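Local structure of NADH-rubredoxin oxidoreductase (Clostridium acetobutylicum, 3KLJ) at residues A[52-57]-A[134-139]; A[245-250]-A[260-265]; A[348-353]-A[364-369]. The protein catalyses the NADH-dependent reduction of rubredoxin through a bound FAD, passing electrons on to proteins that scavenge dioxygen in an obligate anaerobe. All blocks are in the same frame, centred on the assembly; numbering follows the deposited sequence. Where two conformers were deposited one is given.

Overall arrangement
Followed from the N terminus, the three contacts come in series, each closing its loop before the next opens, so none nest or cross. Contact 1 closes the longest, 76 residues between its segments, by laying helix 133-146 of the NADH-binding domain against helix 51-56 of the FAD-binding domain. Contact 2 closes a nine-residue excursion where the chain has returned to the FAD-binding domain, and sets strand 247-249 against strand 260-262, whose exit loop reaches the cofactor. Contact 3 lies within the C-terminal domain and folds helix 356-367 back on strand 346-353. Contacts 1 and 2 lie on opposite sides of the chain's centre, about 29 Å apart between centres.

Contact 1. Residues A[52-57]-A[134-139]; sequences NEIIAK and DDALKI
Ala136 offers its single methyl to two neighbouring isoleucines of the other helix, and these apolar touches carry the contact. CB of Ala136 lies 4.1 Å from CG2 of Ile54 and 4.3 Å from CD1 of Ile55, so the small side chain is approached by a branch methyl from one residue and a chain end from the next. In Ile54 CG1 lies beside the backbone N (chi1 -56°), which leaves CG2 anti to that N and turned to the alanine while the longer CG1 arm leads away. Ile55 instead uses that longer arm: its CG1 runs past Ala136 O at 4.1 Å, and its CD1 goes on to CG2 of Ile139, one helical turn further along, at 4.4 Å. The helices run roughly parallel, crossing at -27° with their axes 9.3 Å apart; an alanine where the backbones come nearest suits the approach of two beta-branched partners. This pairing spans two domains of the glutathione-reductase fold, helix 51-56 belonging to the FAD-binding domain and helix 133-146 to the NADH-binding domain. Leu161 of helix 156-168 also packs on Ile55, and Leu130 touches both Ala136 and Ile139. Polar groups are kept on other faces. Lys57 NZ reaches back one turn to Glu53 OE1 at 3.2 Å, a salt bridge made from above the carboxylate plane, while Glu53 OE2 pairs with Arg50. Asp134 bonds Lys42 and Tyr43, and Asp135 OD1 accepts from the backbone N of both Tyr131 and Ser132, which precede it in the chain; Tyr131 itself binds FAD.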
loop_
_atom_site.group_PDB
_atom_site.type_symbol
_atom_site.label_atom_id
_atom_site.label_comp_id
_atom_site.label_asym_id
_atom_site.label_seq_id
_atom_site.Cartn_x
_atom_site.Cartn_y
_atom_site.Cartn_z
ATOM N N ASN A 52 10.137 -1.910 -6.988
ATOM C CA ASN A 52 10.551 -3.221 -7.473
ATOM C C ASN A 52 11.358 -3.135 -8.771
ATOM O O ASN A 52 12.197 -3.987 -9.035
ATOM C CB ASN A 52 9.343 -4.152 -7.620
ATOM C CG ASN A 52 8.902 -4.741 -6.288
ATOM O OD1 ASN A 52 9.732 -5.185 -5.495
ATOM N ND2 ASN A 52 7.597 -4.745 -6.037
ATOM N N GLU A 53 11.121 -2.084 -9.559
ATOM C CA GLU A 53 11.843 -1.864 -10.818
ATOM C C GLU A 53 13.256 -1.320 -10.619
ATOM O O GLU A 53 14.133 -1.513 -11.473
ATOM C CB GLU A 53 11.056 -0.944 -11.749
ATOM C CG GLU A 53 9.702 -1.495 -12.142
ATOM C CD GLU A 53 9.002 -0.639 -13.168
ATOM O OE1 GLU A 53 9.601 -0.361 -14.231
ATOM O OE2 GLU A 53 7.843 -0.244 -12.913
ATOM N N ILE A 54 13.466 -0.634 -9.501
ATOM C CA ILE A 54 14.800 -0.202 -9.093
ATOM C C ILE A 54 15.664 -1.458 -8.922
ATOM O O ILE A 54 16.807 -1.511 -9.376
ATOM C CB ILE A 54 14.755 0.627 -7.758
ATOM C CG1 ILE A 54 13.806 1.831 -7.871
ATOM C CG2 ILE A 54 16.156 1.030 -7.301
ATOM C CD1 ILE A 54 14.090 2.783 -9.024
ATOM N N ILE A 55 15.079 -2.477 -8.296
ATOM C CA ILE A 55 15.725 -3.772 -8.129
ATOM C C ILE A 55 15.752 -4.551 -9.463
ATOM O O ILE A 55 16.827 -4.885 -9.951
ATOM C CB ILE A 55 15.057 -4.585 -6.978
ATOM C CG1 ILE A 55 15.309 -3.896 -5.627
ATOM C CG2 ILE A 55 15.575 -6.024 -6.946
ATOM C CD1 ILE A 55 14.266 -4.181 -4.566
ATOM N N ALA A 56 14.584 -4.806 -10.063
ATOM C CA ALA A 56 14.495 -5.651 -11.270
ATOM C C ALA A 56 15.166 -5.115 -12.548
ATOM O O ALA A 56 15.708 -5.896 -13.337
ATOM C CB ALA A 56 13.032 -6.038 -11.562
ATOM N N LYS A 57 15.110 -3.800 -12.760
ATOM C CA LYS A 57 15.590 -3.199 -14.013
ATOM C C LYS A 57 16.781 -2.266 -13.833
ATOM O O LYS A 57 17.241 -1.645 -14.806
ATOM C CB LYS A 57 14.459 -2.442 -14.715
ATOM C CG LYS A 57 13.421 -3.323 -15.445
ATOM C CD LYS A 57 12.258 -2.446 -15.876
ATOM C CE LYS A 57 11.172 -3.225 -16.608
ATOM N NZ LYS A 57 9.958 -2.370 -16.689
ATOM N N ASP A 134 15.792 4.367 -0.597
ATOM C CA ASP A 134 17.016 3.961 0.108
ATOM C C ASP A 134 16.963 2.494 0.554
ATOM O O ASP A 134 17.980 1.804 0.528
ATOM C CB ASP A 134 17.310 4.892 1.288
ATOM C CG ASP A 134 17.904 6.234 0.851
ATOM O OD1 ASP A 134 18.347 6.370 -0.309
ATOM O OD2 ASP A 134 17.925 7.168 1.674
ATOM N N ASP A 135 15.777 2.031 0.952
ATOM C CA ASP A 135 15.538 0.625 1.281
ATOM C C ASP A 135 15.887 -0.278 0.100
ATOM O O ASP A 135 16.649 -1.237 0.250
ATOM C CB ASP A 135 14.066 0.390 1.659
ATOM C CG ASP A 135 13.730 0.834 3.083
ATOM O OD1 ASP A 135 12.533 1.065 3.352
ATOM O OD2 ASP A 135 14.637 0.930 3.929
ATOM N N ALA A 136 15.326 0.043 -1.069
ATOM C CA ALA A 136 15.596 -0.694 -2.297
ATOM C C ALA A 136 17.099 -0.839 -2.536
ATOM O O ALA A 136 17.572 -1.940 -2.780
ATOM C CB ALA A 136 14.918 -0.035 -3.491
ATOM N N LEU A 137 17.835 0.268 -2.440
ATOM C CA LEU A 137 19.291 0.260 -2.633
ATOM C C LEU A 137 20.000 -0.662 -1.644
ATOM O O LEU A 137 20.867 -1.440 -2.037
ATOM C CB LEU A 137 19.868 1.679 -2.529
ATOM C CG LEU A 137 19.598 2.700 -3.639
ATOM C CD1 LEU A 137 20.449 3.941 -3.404
ATOM C CD2 LEU A 137 19.886 2.123 -5.023
ATOM N N LYS A 138 19.637 -0.561 -0.365
ATOM C CA LYS A 138 20.186 -1.436 0.675
ATOM C C LYS A 138 19.924 -2.916 0.353
ATOM O O LYS A 138 20.813 -3.763 0.507
ATOM C CB LYS A 138 19.614 -1.073 2.051
ATOM C CG LYS A 138 20.178 0.208 2.658
ATOM C CD LYS A 138 19.564 0.480 4.031
ATOM C CE LYS A 138 19.606 1.961 4.393
ATOM N NZ LYS A 138 20.995 2.469 4.646
ATOM N N ILE A 139 18.707 -3.224 -0.089
ATOM C CA ILE A 139 18.381 -4.582 -0.530
ATOM C C ILE A 139 19.194 -4.985 -1.762
ATOM O O ILE A 139 19.734 -6.089 -1.807
ATOM C CB ILE A 139 16.859 -4.777 -0.792
ATOM C CG1 ILE A 139 16.083 -4.661 0.524
ATOM C CG2 ILE A 139 16.612 -6.138 -1.420
ATOM C CD1 ILE A 139 14.663 -4.146 0.376
#

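Contact 2. Residues A[245-250]-A[260-265]; sequences RGILVN and IYACGD. With FAD (flavin-adenine dinucleotide), chain B.
Ile247 and Val249 point the same way from strand 247-249, and both come down on the methyl of Ala262. Strand 260-262 is an outermost strand of the five-stranded parallel sheet in the FAD-binding domain, a Rossmann-type layer of the glutathione-reductase fold, whereas 247-249 pairs in parallel with 267-269. The two strands thus belong to different sheets and meet through side chains, with one touch on a backbone oxygen. CG2 of Ile247 sits 3.9 Å from Ala262 CB. With CG1 anti to the carbonyl carbon (chi1 -66°), Val249 sets that methyl against Ala262, 3.8 Å from its CB and 3.6 Å from its O, so the alanine is touched by one branch of each residue. A methyl suits this place because two beta-branched neighbours share it, and Leu248, between them, faces away. Tyr261 and Cys263 also turn from the contact, packing on helix 277-291 across the sheet. Beyond Ala262 the chain leaves the strand and enters the FAD pocket. Gly264, with a positive phi of 87° and no side chain, passes its CA 3.6 Å from FAD O2P, so the main chain can lie close against the pyrophosphate. Asp265 then holds the cofactor through both backbone and side chain: its N donates to FAD O2P, nearly straight at 164°. Ser114 OG bonds one carboxylate oxygen, OD1, and the ribityl hydroxyl FAD O3' donates to the other, Asp265 OD2, over 2.8 Å.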
loop_
_atom_site.group_PDB
_atom_site.type_symbol
_atom_site.label_atom_id
_atom_site.label_comp_id
_atom_site.label_asym_id
_atom_site.label_seq_id
_atom_site.Cartn_x
_atom_site.Cartn_y
_atom_site.Cartn_z
ATOM N N ARG A 245 -6.724 3.214 13.296
ATOM C CA ARG A 245 -5.572 2.722 12.557
ATOM C C ARG A 245 -4.888 3.925 11.898
ATOM O O ARG A 245 -3.682 4.111 12.036
ATOM C CB ARG A 245 -5.982 1.690 11.494
ATOM C CG ARG A 245 -4.869 1.375 10.468
ATOM C CD ARG A 245 -5.221 0.159 9.601
ATOM N NE ARG A 245 -4.218 -0.045 8.559
ATOM C CZ ARG A 245 -3.205 -0.907 8.641
ATOM N NH1 ARG A 245 -3.040 -1.667 9.724
ATOM N NH2 ARG A 245 -2.349 -1.003 7.635
ATOM N N GLY A 246 -5.676 4.731 11.185
ATOM C CA GLY A 246 -5.168 5.924 10.536
ATOM C C GLY A 246 -5.782 7.171 11.131
ATOM O O GLY A 246 -6.578 7.076 12.074
ATOM N N ILE A 247 -5.413 8.335 10.590
ATOM C CA ILE A 247 -6.021 9.604 10.995
ATOM C C ILE A 247 -7.434 9.647 10.406
ATOM O O ILE A 247 -7.616 9.465 9.204
ATOM C CB ILE A 247 -5.189 10.848 10.530
ATOM C CG1 ILE A 247 -3.803 10.854 11.189
ATOM C CG2 ILE A 247 -5.932 12.163 10.837
ATOM C CD1 ILE A 247 -2.836 11.880 10.615
ATOM N N LEU A 248 -8.422 9.886 11.265
ATOM C CA LEU A 248 -9.823 9.864 10.854
ATOM C C LEU A 248 -10.155 11.108 10.030
ATOM O O LEU A 248 -9.860 12.231 10.461
ATOM C CB LEU A 248 -10.732 9.754 12.091
ATOM C CG LEU A 248 -11.156 8.376 12.657
ATOM C CD1 LEU A 248 -10.200 7.184 12.364
ATOM C CD2 LEU A 248 -11.491 8.445 14.142
ATOM N N VAL A 249 -10.751 10.913 8.846
ATOM C CA VAL A 249 -11.145 12.049 7.984
ATOM C C VAL A 249 -12.567 11.915 7.469
ATOM O O VAL A 249 -13.072 10.798 7.341
ATOM C CB VAL A 249 -10.203 12.233 6.765
ATOM C CG1 VAL A 249 -8.817 12.646 7.225
ATOM C CG2 VAL A 249 -10.168 10.961 5.911
ATOM N N ASN A 250 -13.221 13.049 7.208
ATOM C CA ASN A 250 -14.509 13.040 6.503
ATOM C C ASN A 250 -14.288 13.051 4.978
ATOM O O ASN A 250 -13.157 12.861 4.511
ATOM C CB ASN A 250 -15.497 14.116 7.023
ATOM C CG ASN A 250 -15.100 15.570 6.661
ATOM O OD1 ASN A 250 -15.757 16.523 7.095
ATOM N ND2 ASN A 250 -14.038 15.736 5.908
ATOM N N ILE A 260 -6.906 21.358 9.827
ATOM C CA ILE A 260 -6.007 20.231 9.592
ATOM C C ILE A 260 -6.680 19.125 8.769
ATOM O O ILE A 260 -7.758 18.630 9.129
ATOM C CB ILE A 260 -5.475 19.630 10.903
ATOM C CG1 ILE A 260 -4.779 20.706 11.750
ATOM C CG2 ILE A 260 -4.542 18.427 10.584
ATOM C CD1 ILE A 260 -4.136 20.170 13.024
ATOM N N TYR A 261 -6.019 18.733 7.685
ATOM C CA TYR A 261 -6.504 17.696 6.773
ATOM C C TYR A 261 -5.539 16.525 6.789
ATOM O O TYR A 261 -4.402 16.666 7.232
ATOM C CB TYR A 261 -6.588 18.220 5.333
ATOM C CG TYR A 261 -7.449 19.455 5.167
ATOM C CD1 TYR A 261 -6.989 20.709 5.579
ATOM C CD2 TYR A 261 -8.720 19.373 4.601
ATOM C CE1 TYR A 261 -7.772 21.852 5.423
ATOM C CE2 TYR A 261 -9.508 20.509 4.446
ATOM C CZ TYR A 261 -9.025 21.741 4.859
ATOM O OH TYR A 261 -9.790 22.869 4.715
ATOM N N ALA A 262 -6.001 15.376 6.300
ATOM C CA ALA A 262 -5.134 14.232 6.046
ATOM C C ALA A 262 -5.609 13.459 4.813
ATOM O O ALA A 262 -6.765 13.564 4.411
ATOM C CB ALA A 262 -5.074 13.324 7.267
ATOM N N CYS A 263 -4.712 12.676 4.225
ATOM C CA CYS A 263 -4.974 12.026 2.935
ATOM C C CYS A 263 -3.968 10.933 2.641
ATOM O O CYS A 263 -2.805 11.028 3.031
ATOM C CB CYS A 263 -4.942 13.054 1.794
ATOM S SG CYS A 263 -3.488 14.123 1.795
ATOM N N GLY A 264 -4.425 9.902 1.940
ATOM C CA GLY A 264 -3.550 8.825 1.485
ATOM C C GLY A 264 -3.407 7.754 2.551
ATOM O O GLY A 264 -4.332 7.513 3.336
ATOM N N ASP A 265 -2.232 7.138 2.587
ATOM C CA ASP A 265 -1.943 5.990 3.457
ATOM C C ASP A 265 -2.137 6.245 4.953
ATOM O O ASP A 265 -2.418 5.305 5.701
ATOM C CB ASP A 265 -0.505 5.493 3.218
ATOM C CG ASP A 265 -0.420 4.386 2.192
ATOM O OD1 ASP A 265 0.479 3.521 2.328
ATOM O OD2 ASP A 265 -1.231 4.372 1.244
HETATM P PA FAD B . 3.959 7.703 1.140
HETATM O O1A FAD B . 4.476 6.784 2.214
HETATM O O2A FAD B . 4.215 7.178 -0.253
HETATM O O5B FAD B . 4.617 9.147 1.310
HETATM C C5B FAD B . 4.647 9.788 2.573
HETATM C C4B FAD B . 5.938 10.597 2.698
HETATM O O4B FAD B . 5.919 11.344 3.914
HETATM C C3B FAD B . 7.159 9.684 2.764
HETATM O O3B FAD B . 8.117 10.120 1.813
HETATM C C2B FAD B . 7.684 9.826 4.180
HETATM O O2B FAD B . 9.093 9.793 4.242
HETATM C C1B FAD B . 7.159 11.196 4.585
HETATM N N9A FAD B . 6.999 11.362 6.041
HETATM C C8A FAD B . 6.621 10.415 6.955
HETATM N N7A FAD B . 6.596 10.987 8.182
HETATM C C5A FAD B . 6.944 12.284 8.068
HETATM C C6A FAD B . 7.083 13.307 9.007
HETATM N N6A FAD B . 7.123 13.020 10.309
HETATM N N1A FAD B . 7.473 14.563 8.573
HETATM C C2A FAD B . 7.721 14.803 7.234
HETATM N N3A FAD B . 7.591 13.781 6.313
HETATM C C4A FAD B . 7.203 12.537 6.724
HETATM N N1 FAD B . -0.107 0.608 -3.987
HETATM C C2 FAD B . -0.969 0.186 -4.977
HETATM O O2 FAD B . -2.076 0.689 -5.064
HETATM N N3 FAD B . -0.585 -0.778 -5.888
HETATM C C4 FAD B . 0.666 -1.340 -5.803
HETATM O O4 FAD B . 0.972 -2.210 -6.623
HETATM C C4X FAD B . 1.550 -0.933 -4.793
HETATM N N5 FAD B . 2.821 -1.478 -4.692
HETATM C C5X FAD B . 3.688 -1.065 -3.697
HETATM C C6 FAD B . 4.968 -1.625 -3.597
HETATM C C7 FAD B . 5.841 -1.187 -2.588
HETATM C C7M FAD B . 7.213 -1.784 -2.475
HETATM C C8 FAD B . 5.430 -0.208 -1.682
HETATM C C8M FAD B . 6.344 0.276 -0.584
HETATM C C9 FAD B . 4.156 0.337 -1.784
HETATM C C9A FAD B . 3.283 -0.084 -2.792
HETATM N N10 FAD B . 2.010 0.474 -2.893
HETATM C C10 FAD B . 1.150 0.052 -3.889
HETATM C "C1'" FAD B . 1.563 1.508 -1.913
HETATM C "C2'" FAD B . 1.695 2.918 -2.446
HETATM O "O2'" FAD B . 3.068 3.194 -2.641
HETATM C "C3'" FAD B . 1.108 3.847 -1.403
HETATM O "O3'" FAD B . -0.287 3.626 -1.304
HETATM C "C4'" FAD B . 1.338 5.317 -1.711
HETATM O "O4'" FAD B . 2.727 5.583 -1.860
HETATM C "C5'" FAD B . 0.812 6.140 -0.542
HETATM O "O5'" FAD B . 1.206 7.471 -0.757
HETATM P P FAD B . 1.266 8.481 0.468
HETATM O O1P FAD B . 1.662 9.853 -0.054
HETATM O O2P FAD B . -0.020 8.464 1.256
HETATM O O3P FAD B . 2.393 7.887 1.460
#

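Contact 3. Residues A[348-353]-A[364-369]; sequences DAAAVI and KAIDSS
Ile366 does all the touching from the helix side, laying its two branches along the backbone of the strand. CD1, at the end of the longer arm, rests 3.7 Å from Ala350 N and 3.8 Å from Ala350 CB, and lies 3.9 Å from the carbonyl carbon C of Ala349. The shorter branch, CG2, comes 3.9 Å from Asp348 O. With CG1 anti to its carbonyl carbon and the chain then extended (chi2 158°), CD1 can reach out to the strand. Ala350 suits the spot because a methyl lets the isoleucine come down close to the main chain; Asp348 and Ala349 point away from the helix. A classic beta bulge lies here: Asp348 and Ala349 both face Met341 on the adjoining strand. Asp348 OD2 is held beyond the contact by Asn323 and a salt bridge to Lys343. In the other segment, the chain leaves the helix through a Schellman motif. Ser369 takes positive phi, and its N bonds Ile366 O at 3.0 Å. Lys364 O accepts both Ser368 N and Ser368 OG, the hydroxyl 2.7 Å away and above the carbonyl plane, so one carbonyl oxygen is gripped by both the amide and the hydroxyl of Ser368. Ser369 OG bonds Lys346. In the C-terminal domain, strand 346-353 runs in the middle of the antiparallel sheet between 312-317 and 337-343, and helix 356-367 packs on it through Ile366, which also touches Cys317, and Leu362, which meets Ala350 and Val352.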
loop_
_atom_site.group_PDB
_atom_site.type_symbol
_atom_site.label_atom_id
_atom_site.label_comp_id
_atom_site.label_asym_id
_atom_site.label_seq_id
_atom_site.Cartn_x
_atom_site.Cartn_y
_atom_site.Cartn_z
ATOM N N ASP A 348 -21.250 -12.480 -1.474
ATOM C CA ASP A 348 -20.651 -11.685 -0.405
ATOM C C ASP A 348 -19.149 -11.514 -0.598
ATOM O O ASP A 348 -18.581 -10.487 -0.226
ATOM C CB ASP A 348 -20.915 -12.341 0.958
ATOM C CG ASP A 348 -20.447 -11.483 2.130
ATOM O OD1 ASP A 348 -20.954 -10.358 2.286
ATOM O OD2 ASP A 348 -19.577 -11.936 2.900
ATOM N N ALA A 349 -18.507 -12.529 -1.165
ATOM C CA ALA A 349 -17.064 -12.506 -1.373
ATOM C C ALA A 349 -16.667 -13.440 -2.495
ATOM O O ALA A 349 -17.309 -14.471 -2.726
ATOM C CB ALA A 349 -16.323 -12.872 -0.097
ATOM N N ALA A 350 -15.610 -13.060 -3.203
ATOM C CA ALA A 350 -15.107 -13.851 -4.315
ATOM C C ALA A 350 -13.660 -13.513 -4.599
ATOM O O ALA A 350 -13.227 -12.367 -4.397
ATOM C CB ALA A 350 -15.943 -13.613 -5.555
ATOM N N ALA A 351 -12.924 -14.506 -5.091
ATOM C CA ALA A 351 -11.593 -14.275 -5.618
ATOM C C ALA A 351 -11.384 -15.108 -6.870
ATOM O O ALA A 351 -11.893 -16.227 -6.980
ATOM C CB ALA A 351 -10.515 -14.599 -4.552
ATOM N N VAL A 352 -10.639 -14.566 -7.815
ATOM C CA VAL A 352 -10.322 -15.282 -9.045
ATOM C C VAL A 352 -8.850 -15.076 -9.331
ATOM O O VAL A 352 -8.344 -13.938 -9.291
ATOM C CB VAL A 352 -11.151 -14.788 -10.265
ATOM C CG1 VAL A 352 -10.815 -15.587 -11.521
ATOM C CG2 VAL A 352 -12.638 -14.902 -10.002
ATOM N N ILE A 353 -8.172 -16.181 -9.600
ATOM C CA ILE A 353 -6.785 -16.175 -10.028
ATOM C C ILE A 353 -6.801 -16.527 -11.515
ATOM O O ILE A 353 -7.400 -17.529 -11.904
ATOM C CB ILE A 353 -5.941 -17.240 -9.253
ATOM C CG1 ILE A 353 -6.125 -17.110 -7.726
ATOM C CG2 ILE A 353 -4.457 -17.153 -9.645
ATOM C CD1 ILE A 353 -5.390 -18.197 -6.897
ATOM N N LYS A 364 -18.338 -6.589 -9.567
ATOM C CA LYS A 364 -19.502 -5.751 -9.865
ATOM C C LYS A 364 -20.760 -6.302 -9.194
ATOM O O LYS A 364 -21.499 -5.557 -8.550
ATOM C CB LYS A 364 -19.709 -5.621 -11.381
ATOM C CG LYS A 364 -18.853 -4.540 -12.050
ATOM C CD LYS A 364 -19.025 -4.541 -13.568
ATOM C CE LYS A 364 -18.627 -3.214 -14.201
ATOM N NZ LYS A 364 -17.165 -2.926 -14.093
ATOM N N ALA A 365 -20.980 -7.610 -9.339
ATOM C CA ALA A 365 -22.090 -8.310 -8.684
ATOM C C ALA A 365 -22.098 -8.116 -7.166
ATOM O O ALA A 365 -23.142 -7.810 -6.587
ATOM C CB ALA A 365 -22.061 -9.792 -9.027
ATOM N N ILE A 366 -20.939 -8.308 -6.531
ATOM C CA ILE A 366 -20.775 -8.059 -5.094
ATOM C C ILE A 366 -21.065 -6.593 -4.758
ATOM O O ILE A 366 -21.913 -6.303 -3.905
ATOM C CB ILE A 366 -19.358 -8.444 -4.607
ATOM C CG1 ILE A 366 -19.181 -9.966 -4.665
ATOM C CG2 ILE A 366 -19.109 -7.934 -3.184
ATOM C CD1 ILE A 366 -17.749 -10.427 -4.722
ATOM N N ASP A 367 -20.365 -5.684 -5.439
ATOM C CA ASP A 367 -20.471 -4.240 -5.185
ATOM C C ASP A 367 -21.881 -3.704 -5.388
ATOM O O ASP A 367 -22.371 -2.933 -4.566
ATOM C CB ASP A 367 -19.481 -3.451 -6.050
ATOM C CG ASP A 367 -18.049 -3.537 -5.541
ATOM O OD1 ASP A 367 -17.793 -4.198 -4.505
ATOM O OD2 ASP A 367 -17.162 -2.936 -6.186
ATOM N N SER A 368 -22.529 -4.120 -6.477
ATOM C CA SER A 368 -23.906 -3.699 -6.782
ATOM C C SER A 368 -24.938 -4.498 -5.984
ATOM O O SER A 368 -26.133 -4.211 -6.050
ATOM C CB SER A 368 -24.194 -3.821 -8.283
ATOM O OG SER A 368 -24.146 -5.182 -8.694
ATOM N N SER A 369 -24.465 -5.502 -5.244
ATOM C CA SER A 369 -25.295 -6.337 -4.370
ATOM C C SER A 369 -26.418 -7.029 -5.145
ATOM O O SER A 369 -27.592 -6.986 -4.761
ATOM C CB SER A 369 -25.828 -5.523 -3.181
ATOM O OG SER A 369 -26.622 -6.318 -2.320
#